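Local coordinates for protein alpha-galactosidase 1 (Saccharomyces cerevisiae, PDB 3LRL) that hydrolyses terminal, non-reducing alpha-D-galactose residues from alpha-galactosides such as galactose oligosaccharides, galactomannans and galactolipids, at residues A[21-26]-A[181-186]; A[208-213]-A[237-242]; A[393-398]-A[463-468]. The protein carries 1 engineered substitution. All blocks are in the same frame, centred on the assembly; numbering follows the deposited sequence.

Contact 1: A[21-26]-A[181-186]; sequences PSYNGL and VFYSLC. Engineered in segment 181-186: Val181 (natural residue Ile). With GLA (alpha-D-galactopyranose), chain D.
At the N-terminal side of the TIM barrel, Tyr23, Asn24 and Leu26 of the loop before strand 32-35 rest on Val181, Phe182 and Tyr183, on and just before strand 182-185. The hydroxyl of Tyr23 does the touching: OH lies 3.3 Å from Tyr183 CB, which sits near the plane of the Tyr23 ring, at its edge. The two tyrosine side chains cross at about a right angle, and Asn24 CB lies over the centre of one face of the Tyr23 ring, packing against it from above. The hydroxyl of Tyr183 is hydrogen-bonded to the backbone oxygen of Tyr167.

Leu26 CB is 4.1 Å from Phe182 CD2, while its CD1 reaches the strand backbone, 3.8 Å from Phe182 N. Engineered Val181, isoleucine in nature, points its side chain away from the loop, so mainly its backbone is met.

The loop is folded by its own polar groups. Asn24 CG stands between the backbone N and carbonyl carbon (chi1 62°), which lets OD1 accept from Leu26 N at 3.1 Å as an Asx turn; Asn202 donates to the same oxygen. Ser22 OG gives an in-plane bond of 2.6 Å to a lone pair of Leu26 O. Gly25 has a positive phi of 88°, where a CB would jam against the preceding carbonyl.

Farther along, toward the catalytic side of the barrel, Cys186 SG comes within 3.3 Å of O3 of the bound galactose. A loop packed against the N-terminal side of a strand whose C-terminal side faces the sugar is the layout of a (beta/alpha)8 barrel glycosidase.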
# COMPACT_ATOMS: atom_id res chain seq x y z
N PRO A 21 -18.08 -11.92 -23.33
CA PRO A 21 -17.59 -12.52 -24.56
C PRO A 21 -16.10 -12.29 -24.72
O PRO A 21 -15.57 -11.35 -24.15
CB PRO A 21 -18.36 -11.75 -25.65
CG PRO A 21 -18.78 -10.50 -25.01
CD PRO A 21 -19.10 -10.90 -23.59
N SER A 22 -15.42 -13.14 -25.48
CA SER A 22 -14.05 -12.85 -25.89
C SER A 22 -14.05 -11.52 -26.63
O SER A 22 -14.98 -11.23 -27.40
CB SER A 22 -13.52 -13.94 -26.79
OG SER A 22 -12.24 -13.60 -27.25
N TYR A 23 -13.01 -10.71 -26.43
CA TYR A 23 -12.99 -9.36 -26.98
C TYR A 23 -12.78 -9.37 -28.51
O TYR A 23 -13.25 -8.48 -29.22
CB TYR A 23 -11.95 -8.48 -26.24
CG TYR A 23 -10.56 -8.45 -26.87
CD1 TYR A 23 -10.15 -7.36 -27.66
CD2 TYR A 23 -9.68 -9.52 -26.71
CE1 TYR A 23 -8.88 -7.34 -28.25
CE2 TYR A 23 -8.42 -9.50 -27.30
CZ TYR A 23 -8.03 -8.41 -28.06
OH TYR A 23 -6.79 -8.41 -28.64
N ASN A 24 -12.07 -10.39 -28.99
CA ASN A 24 -11.71 -10.52 -30.40
C ASN A 24 -12.10 -11.87 -31.03
O ASN A 24 -11.76 -12.13 -32.21
CB ASN A 24 -10.20 -10.30 -30.57
CG ASN A 24 -9.36 -11.32 -29.84
OD1 ASN A 24 -9.88 -12.14 -29.08
ND2 ASN A 24 -8.05 -11.28 -30.06
N GLY A 25 -12.78 -12.71 -30.26
CA GLY A 25 -13.18 -14.05 -30.72
C GLY A 25 -12.17 -15.18 -30.50
O GLY A 25 -12.45 -16.35 -30.80
N LEU A 26 -10.98 -14.84 -30.00
CA LEU A 26 -9.95 -15.86 -29.70
C LEU A 26 -9.89 -16.21 -28.20
O LEU A 26 -10.65 -15.66 -27.37
CB LEU A 26 -8.58 -15.45 -30.27
CG LEU A 26 -8.58 -15.26 -31.79
CD1 LEU A 26 -7.51 -14.31 -32.24
CD2 LEU A 26 -8.47 -16.62 -32.51
N VAL A 181 -5.09 -11.52 -34.39
CA VAL A 181 -3.86 -11.74 -33.62
C VAL A 181 -4.27 -12.05 -32.19
O VAL A 181 -4.97 -11.26 -31.53
CB VAL A 181 -2.86 -10.52 -33.74
CG1 VAL A 181 -1.67 -10.65 -32.77
CG2 VAL A 181 -2.32 -10.37 -35.18
N PHE A 182 -3.90 -13.24 -31.72
CA PHE A 182 -4.03 -13.59 -30.32
C PHE A 182 -3.10 -12.64 -29.54
O PHE A 182 -1.91 -12.54 -29.85
CB PHE A 182 -3.60 -15.03 -30.09
CG PHE A 182 -3.98 -15.58 -28.74
CD1 PHE A 182 -3.31 -15.17 -27.59
CD2 PHE A 182 -5.00 -16.52 -28.63
CE1 PHE A 182 -3.66 -15.68 -26.35
CE2 PHE A 182 -5.35 -17.04 -27.40
CZ PHE A 182 -4.68 -16.60 -26.26
N TYR A 183 -3.66 -11.94 -28.56
CA TYR A 183 -2.95 -10.87 -27.85
C TYR A 183 -2.64 -11.28 -26.42
O TYR A 183 -3.54 -11.47 -25.60
CB TYR A 183 -3.79 -9.60 -27.87
CG TYR A 183 -3.10 -8.34 -27.38
CD1 TYR A 183 -1.72 -8.14 -27.56
CD2 TYR A 183 -3.84 -7.33 -26.78
CE1 TYR A 183 -1.10 -6.97 -27.13
CE2 TYR A 183 -3.23 -6.16 -26.33
CZ TYR A 183 -1.87 -5.97 -26.52
OH TYR A 183 -1.31 -4.79 -26.07
N SER A 184 -1.34 -11.40 -26.15
CA SER A 184 -0.82 -11.92 -24.90
C SER A 184 -0.04 -10.84 -24.15
O SER A 184 1.09 -10.51 -24.54
CB SER A 184 0.09 -13.11 -25.22
OG SER A 184 1.02 -13.38 -24.17
N LEU A 185 -0.64 -10.28 -23.10
CA LEU A 185 0.01 -9.27 -22.24
C LEU A 185 1.10 -9.90 -21.37
O LEU A 185 0.92 -10.99 -20.81
CB LEU A 185 -1.01 -8.55 -21.36
CG LEU A 185 -1.77 -7.30 -21.82
CD1 LEU A 185 -2.18 -7.31 -23.27
CD2 LEU A 185 -3.00 -7.02 -20.90
N CYS A 186 2.23 -9.21 -21.28
CA CYS A 186 3.35 -9.58 -20.40
C CYS A 186 3.74 -8.34 -19.58
O CYS A 186 4.72 -7.67 -19.89
CB CYS A 186 4.50 -10.11 -21.25
SG CYS A 186 5.90 -10.82 -20.35
C1 GLA D . 10.44 -10.82 -19.26
C2 GLA D . 9.14 -11.66 -19.48
C3 GLA D . 9.36 -12.64 -20.66
C4 GLA D . 10.19 -12.07 -21.86
C5 GLA D . 11.43 -11.27 -21.44
C6 GLA D . 12.09 -10.59 -22.65
O2 GLA D . 8.69 -12.32 -18.25
O3 GLA D . 8.12 -13.16 -21.07
O4 GLA D . 9.43 -11.25 -22.72
O5 GLA D . 11.02 -10.30 -20.47
O6 GLA D . 13.30 -11.21 -23.06

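Contact 2: A[208-213]-A[237-242]; sequences GDVTAE and CSIMNI. With GLA (alpha-D-galactopyranose), chain D; GLC (alpha-D-glucopyranose), chain B.
Val210 and Cys237 bring two irregular backbones together, their CA atoms 5.0 Å apart, as 208-213 runs beside the entry to helix 239-246. Two backbone hydrogen bonds fix the pairing: Cys237 N gives to Asp209 O at 3.0 Å, and Ile239 N to Glu213 O at 2.9 Å, the latter nearly straight at 172°. Ile239 N belongs to the first turn of the helix, so Glu213 O satisfies an amide without a partner in the helix. Ser238 suits the N-cap position, its OG accepting from Asn241 N at 3.0 Å.

Ile242 CD1 comes up against Val210 CB at 3.4 Å, the side chains crossing at about a right angle. Val210 CG2, anti to the backbone N, also meets Ile239 CG1, at 4.0 Å. Trp283 of helix 273-285 touches both isoleucines, and Cys237 is tied to Cys221 by a disulfide.

Asp209, the proton donor, turns its carboxylate toward the sugars. OD2 is 2.6 Å from O6 of the glucose, the oxygen joining it to the galactose, as expected for the acid that protonates the leaving group. OD1 is hydrogen-bonded to Arg205 NH2; its modelled approach to galactose O2 is too short to trust. Hydrogen bonds at both ends of the next peptide, Cys237 N to Asp209 O and Val210 N to Asp262, probably fix the main chain so that the carboxylate faces the glycosidic oxygen.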
# COMPACT_ATOMS: atom_id res chain seq x y z
N GLY A 208 6.00 -11.91 -12.02
CA GLY A 208 7.37 -11.96 -12.56
C GLY A 208 7.70 -13.33 -13.15
O GLY A 208 6.95 -14.30 -12.96
N ASP A 209 8.81 -13.42 -13.87
CA ASP A 209 9.17 -14.68 -14.54
C ASP A 209 9.28 -15.90 -13.61
O ASP A 209 9.78 -15.79 -12.48
CB ASP A 209 10.48 -14.54 -15.30
CG ASP A 209 10.43 -13.50 -16.41
OD1 ASP A 209 9.32 -13.03 -16.83
OD2 ASP A 209 11.54 -13.20 -16.90
N VAL A 210 8.80 -17.04 -14.10
CA VAL A 210 9.02 -18.32 -13.42
C VAL A 210 10.46 -18.81 -13.60
O VAL A 210 11.21 -18.31 -14.44
CB VAL A 210 8.02 -19.44 -13.90
CG1 VAL A 210 8.37 -19.95 -15.30
CG2 VAL A 210 7.92 -20.58 -12.88
N THR A 211 10.82 -19.78 -12.78
CA THR A 211 12.13 -20.39 -12.85
C THR A 211 11.97 -21.85 -12.40
O THR A 211 10.96 -22.19 -11.78
CB THR A 211 13.15 -19.58 -12.00
OG1 THR A 211 14.48 -19.97 -12.34
CG2 THR A 211 12.89 -19.73 -10.48
N ALA A 212 12.93 -22.71 -12.73
CA ALA A 212 12.86 -24.14 -12.44
C ALA A 212 13.21 -24.43 -10.97
O ALA A 212 14.19 -25.11 -10.66
CB ALA A 212 13.78 -24.92 -13.37
N GLU A 213 12.38 -23.89 -10.08
CA GLU A 213 12.53 -24.07 -8.65
C GLU A 213 11.11 -24.20 -8.16
O GLU A 213 10.26 -23.34 -8.47
CB GLU A 213 13.16 -22.82 -8.00
CG GLU A 213 14.66 -22.63 -8.19
CD GLU A 213 15.52 -23.76 -7.58
OE1 GLU A 213 15.08 -24.49 -6.68
OE2 GLU A 213 16.67 -23.93 -8.00
N CYS A 237 11.03 -16.28 -9.77
CA CYS A 237 9.99 -16.59 -8.79
C CYS A 237 9.78 -18.07 -8.88
O CYS A 237 9.84 -18.63 -9.97
CB CYS A 237 8.67 -15.88 -9.12
SG CYS A 237 8.76 -14.07 -9.13
N SER A 238 9.50 -18.72 -7.76
CA SER A 238 9.27 -20.15 -7.78
C SER A 238 7.92 -20.50 -8.38
O SER A 238 7.01 -19.66 -8.48
CB SER A 238 9.42 -20.76 -6.38
OG SER A 238 8.44 -20.31 -5.46
N ILE A 239 7.80 -21.75 -8.77
CA ILE A 239 6.55 -22.32 -9.23
C ILE A 239 5.40 -22.09 -8.23
O ILE A 239 4.30 -21.72 -8.63
CB ILE A 239 6.73 -23.83 -9.55
CG1 ILE A 239 7.46 -24.00 -10.89
CG2 ILE A 239 5.38 -24.57 -9.53
CD1 ILE A 239 8.11 -25.39 -11.10
N MET A 240 5.68 -22.32 -6.93
CA MET A 240 4.71 -22.16 -5.85
C MET A 240 4.43 -20.70 -5.51
O MET A 240 3.31 -20.36 -5.12
CB MET A 240 5.14 -22.91 -4.59
CG MET A 240 4.92 -24.44 -4.64
SD MET A 240 3.22 -24.98 -4.96
CE MET A 240 2.48 -24.48 -3.42
N ASN A 241 5.45 -19.84 -5.65
CA ASN A 241 5.26 -18.41 -5.47
C ASN A 241 4.25 -17.89 -6.49
O ASN A 241 3.33 -17.13 -6.17
CB ASN A 241 6.61 -17.70 -5.64
CG ASN A 241 6.48 -16.19 -5.61
OD1 ASN A 241 6.13 -15.56 -6.61
ND2 ASN A 241 6.75 -15.60 -4.46
N ILE A 242 4.41 -18.33 -7.73
CA ILE A 242 3.51 -17.93 -8.81
C ILE A 242 2.12 -18.52 -8.65
O ILE A 242 1.13 -17.81 -8.84
CB ILE A 242 4.13 -18.24 -10.19
CG1 ILE A 242 5.32 -17.30 -10.42
CG2 ILE A 242 3.11 -18.09 -11.29
CD1 ILE A 242 6.12 -17.64 -11.66
C1 GLA D . 10.44 -10.82 -19.26
C2 GLA D . 9.14 -11.66 -19.48
C3 GLA D . 9.36 -12.64 -20.66
C4 GLA D . 10.19 -12.07 -21.86
C5 GLA D . 11.43 -11.27 -21.44
C6 GLA D . 12.09 -10.59 -22.65
O2 GLA D . 8.69 -12.32 -18.25
O3 GLA D . 8.12 -13.16 -21.07
O4 GLA D . 9.43 -11.25 -22.72
O5 GLA D . 11.02 -10.30 -20.47
O6 GLA D . 13.30 -11.21 -23.06
C1 GLC B . 15.01 -8.45 -17.40
C2 GLC B . 14.99 -7.88 -15.96
C3 GLC B . 13.97 -8.52 -15.02
C4 GLC B . 12.64 -8.72 -15.76
C5 GLC B . 12.86 -9.61 -16.97
C6 GLC B . 11.53 -9.72 -17.69
O1 GLC B . 15.21 -7.38 -18.29
O2 GLC B . 16.29 -7.96 -15.40
O3 GLC B . 13.78 -7.66 -13.93
O4 GLC B . 11.63 -9.30 -14.96
O5 GLC B . 13.84 -9.11 -17.87
O6 GLC B . 11.41 -11.00 -18.24

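Contact 3: A[393-398]-A[463-468]; sequences IYDLWA and AFYRLR
Tyr394 and Arg466 form a hydrogen-bonded antiparallel pair, and the tyrosine side chain then runs on along the neighbouring strand. Its CB lies 3.3 Å from Arg466 O, the oxygen that also accepts Tyr394 N. CD1 is near that oxygen too, at the ring edge, while CE1 reaches Arg468 CG at 3.7 Å. Toward the tip, CZ meets Arg468 CD, which sits over a ring face 4.1 Å from the centroid, a CH-pi contact. With an alanine here, the CG and CD methylenes of Arg468 would probably lose the ring they pack on, leaving a gap beside the strand.

Ile393 and Tyr465 point to the other face of the sheet, where Ile393 CG2 stands over the Tyr465 ring, 3.9 Å from its centroid. Leu396 CD1 packs on Phe464 CD2 at 3.5 Å and Trp397 CD1 on Phe464 CB. Aspartate suits the turn: with CG anti to the backbone N (chi1 -171°), Asp395 OD1 accepts from Trp397 N at 2.8 Å, making an Asx turn at the start of a type I turn. A water donates to the same OD1 and accepts from Phe464 N, bridging the strands.

Arg466 and Arg468 both form salt bridges with Asp354 through NE, so two positive charges share one carboxylate; their aliphatic stems stay available for packing, Arg466 CB on Leu396 CD2, and the polar ends are probably held by that common acid.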
# COMPACT_ATOMS: atom_id res chain seq x y z
N ILE A 393 -13.98 -41.88 -8.77
CA ILE A 393 -12.73 -41.14 -8.75
C ILE A 393 -11.86 -41.64 -9.91
O ILE A 393 -11.69 -42.85 -10.08
CB ILE A 393 -12.01 -41.33 -7.39
CG1 ILE A 393 -12.95 -40.94 -6.24
CG2 ILE A 393 -10.71 -40.54 -7.34
CD1 ILE A 393 -12.68 -41.69 -4.95
N TYR A 394 -11.36 -40.71 -10.72
CA TYR A 394 -10.49 -41.07 -11.83
C TYR A 394 -9.12 -40.45 -11.65
O TYR A 394 -9.00 -39.24 -11.43
CB TYR A 394 -11.08 -40.61 -13.16
CG TYR A 394 -12.26 -41.41 -13.65
CD1 TYR A 394 -13.50 -41.30 -13.03
CD2 TYR A 394 -12.13 -42.25 -14.76
CE1 TYR A 394 -14.61 -42.03 -13.50
CE2 TYR A 394 -13.22 -42.99 -15.23
CZ TYR A 394 -14.46 -42.87 -14.60
OH TYR A 394 -15.54 -43.58 -15.06
N ASP A 395 -8.08 -41.27 -11.75
CA ASP A 395 -6.71 -40.77 -11.64
C ASP A 395 -6.29 -40.17 -12.97
O ASP A 395 -6.12 -40.90 -13.96
CB ASP A 395 -5.72 -41.87 -11.20
CG ASP A 395 -4.33 -41.31 -10.85
OD1 ASP A 395 -3.99 -40.18 -11.25
OD2 ASP A 395 -3.56 -42.02 -10.18
N LEU A 396 -6.10 -38.86 -12.98
CA LEU A 396 -5.69 -38.17 -14.21
C LEU A 396 -4.25 -38.47 -14.63
O LEU A 396 -3.87 -38.19 -15.76
CB LEU A 396 -5.96 -36.66 -14.11
CG LEU A 396 -7.43 -36.23 -14.11
CD1 LEU A 396 -7.58 -34.75 -13.74
CD2 LEU A 396 -8.14 -36.54 -15.44
N TRP A 397 -3.47 -39.08 -13.74
CA TRP A 397 -2.10 -39.47 -14.07
C TRP A 397 -1.86 -40.92 -14.52
O TRP A 397 -0.73 -41.30 -14.83
CB TRP A 397 -1.15 -39.03 -12.96
CG TRP A 397 -0.89 -37.56 -13.08
CD1 TRP A 397 -1.40 -36.57 -12.29
CD2 TRP A 397 -0.14 -36.91 -14.11
NE1 TRP A 397 -0.97 -35.34 -12.73
CE2 TRP A 397 -0.21 -35.52 -13.86
CE3 TRP A 397 0.59 -37.36 -15.23
CZ2 TRP A 397 0.44 -34.58 -14.68
CZ3 TRP A 397 1.24 -36.42 -16.05
CH2 TRP A 397 1.15 -35.05 -15.77
N ALA A 398 -2.93 -41.71 -14.59
CA ALA A 398 -2.83 -43.06 -15.08
C ALA A 398 -2.63 -43.06 -16.60
O ALA A 398 -2.92 -42.06 -17.28
CB ALA A 398 -4.06 -43.83 -14.71
N ALA A 463 -1.77 -35.44 -6.01
CA ALA A 463 -2.82 -36.37 -6.38
C ALA A 463 -3.88 -35.57 -7.17
O ALA A 463 -4.40 -34.59 -6.68
CB ALA A 463 -3.43 -36.99 -5.16
N PHE A 464 -4.16 -36.01 -8.40
CA PHE A 464 -4.91 -35.18 -9.35
C PHE A 464 -6.01 -36.01 -9.96
O PHE A 464 -5.76 -36.90 -10.76
CB PHE A 464 -3.97 -34.64 -10.44
CG PHE A 464 -4.51 -33.44 -11.18
CD1 PHE A 464 -4.97 -32.31 -10.50
CD2 PHE A 464 -4.51 -33.42 -12.58
CE1 PHE A 464 -5.45 -31.18 -11.20
CE2 PHE A 464 -4.99 -32.30 -13.29
CZ PHE A 464 -5.46 -31.18 -12.59
N TYR A 465 -7.24 -35.71 -9.56
CA TYR A 465 -8.39 -36.56 -9.85
C TYR A 465 -9.45 -35.85 -10.67
O TYR A 465 -9.53 -34.63 -10.66
CB TYR A 465 -9.03 -37.04 -8.55
CG TYR A 465 -8.12 -37.88 -7.66
CD1 TYR A 465 -8.10 -37.68 -6.28
CD2 TYR A 465 -7.30 -38.88 -8.20
CE1 TYR A 465 -7.28 -38.46 -5.44
CE2 TYR A 465 -6.49 -39.65 -7.37
CZ TYR A 465 -6.49 -39.44 -6.00
OH TYR A 465 -5.68 -40.21 -5.17
N ARG A 466 -10.25 -36.64 -11.39
CA ARG A 466 -11.50 -36.17 -11.97
C ARG A 466 -12.64 -37.00 -11.35
O ARG A 466 -12.60 -38.22 -11.39
CB ARG A 466 -11.47 -36.28 -13.50
CG ARG A 466 -12.67 -35.60 -14.18
CD ARG A 466 -12.52 -35.52 -15.70
NE ARG A 466 -13.71 -34.91 -16.29
CZ ARG A 466 -13.71 -34.07 -17.33
NH1 ARG A 466 -12.57 -33.72 -17.92
NH2 ARG A 466 -14.86 -33.55 -17.76
N LEU A 467 -13.62 -36.33 -10.74
CA LEU A 467 -14.77 -37.02 -10.19
C LEU A 467 -15.95 -36.97 -11.15
O LEU A 467 -16.31 -35.89 -11.65
CB LEU A 467 -15.20 -36.47 -8.81
CG LEU A 467 -14.26 -36.38 -7.59
CD1 LEU A 467 -14.98 -36.82 -6.35
CD2 LEU A 467 -12.95 -37.15 -7.72
N ARG A 468 -16.53 -38.15 -11.42
CA ARG A 468 -17.70 -38.31 -12.28
C ARG A 468 -18.84 -38.96 -11.48
O ARG A 468 -18.57 -39.78 -10.62
CB ARG A 468 -17.33 -39.16 -13.50
CG ARG A 468 -16.03 -38.73 -14.19
CD ARG A 468 -15.90 -39.26 -15.61
NE ARG A 468 -16.91 -38.69 -16.50
CZ ARG A 468 -17.25 -39.21 -17.68
NH1 ARG A 468 -16.68 -40.32 -18.12
NH2 ARG A 468 -18.19 -38.62 -18.41
O HOH W 1 -2.72 -38.50 -9.63

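Overall arrangement
Contacts 1, 2 and 3 follow in order along the chain, each closing before the next opens. The first two belong to the TIM barrel: 181-186 is built on strand 182-185, next in the sheet to strand 203-205, from which the loop holding 208-213 leaves. Their centres are 25 Å apart, yet both border the bound galactose, Cys186 in one and the proton donor Asp209 in the other. Contact 3 lies in the antiparallel sheet of the C-terminal beta domain, its centre 26 Å from contact 2 and 31 Å from contact 1. Helix 273-285 packs the catalytic barrel against the beta domain, its Trp283 meeting the isoleucines of contact 2 and Ser281 hydrogen-bonding Trp397 of contact 3.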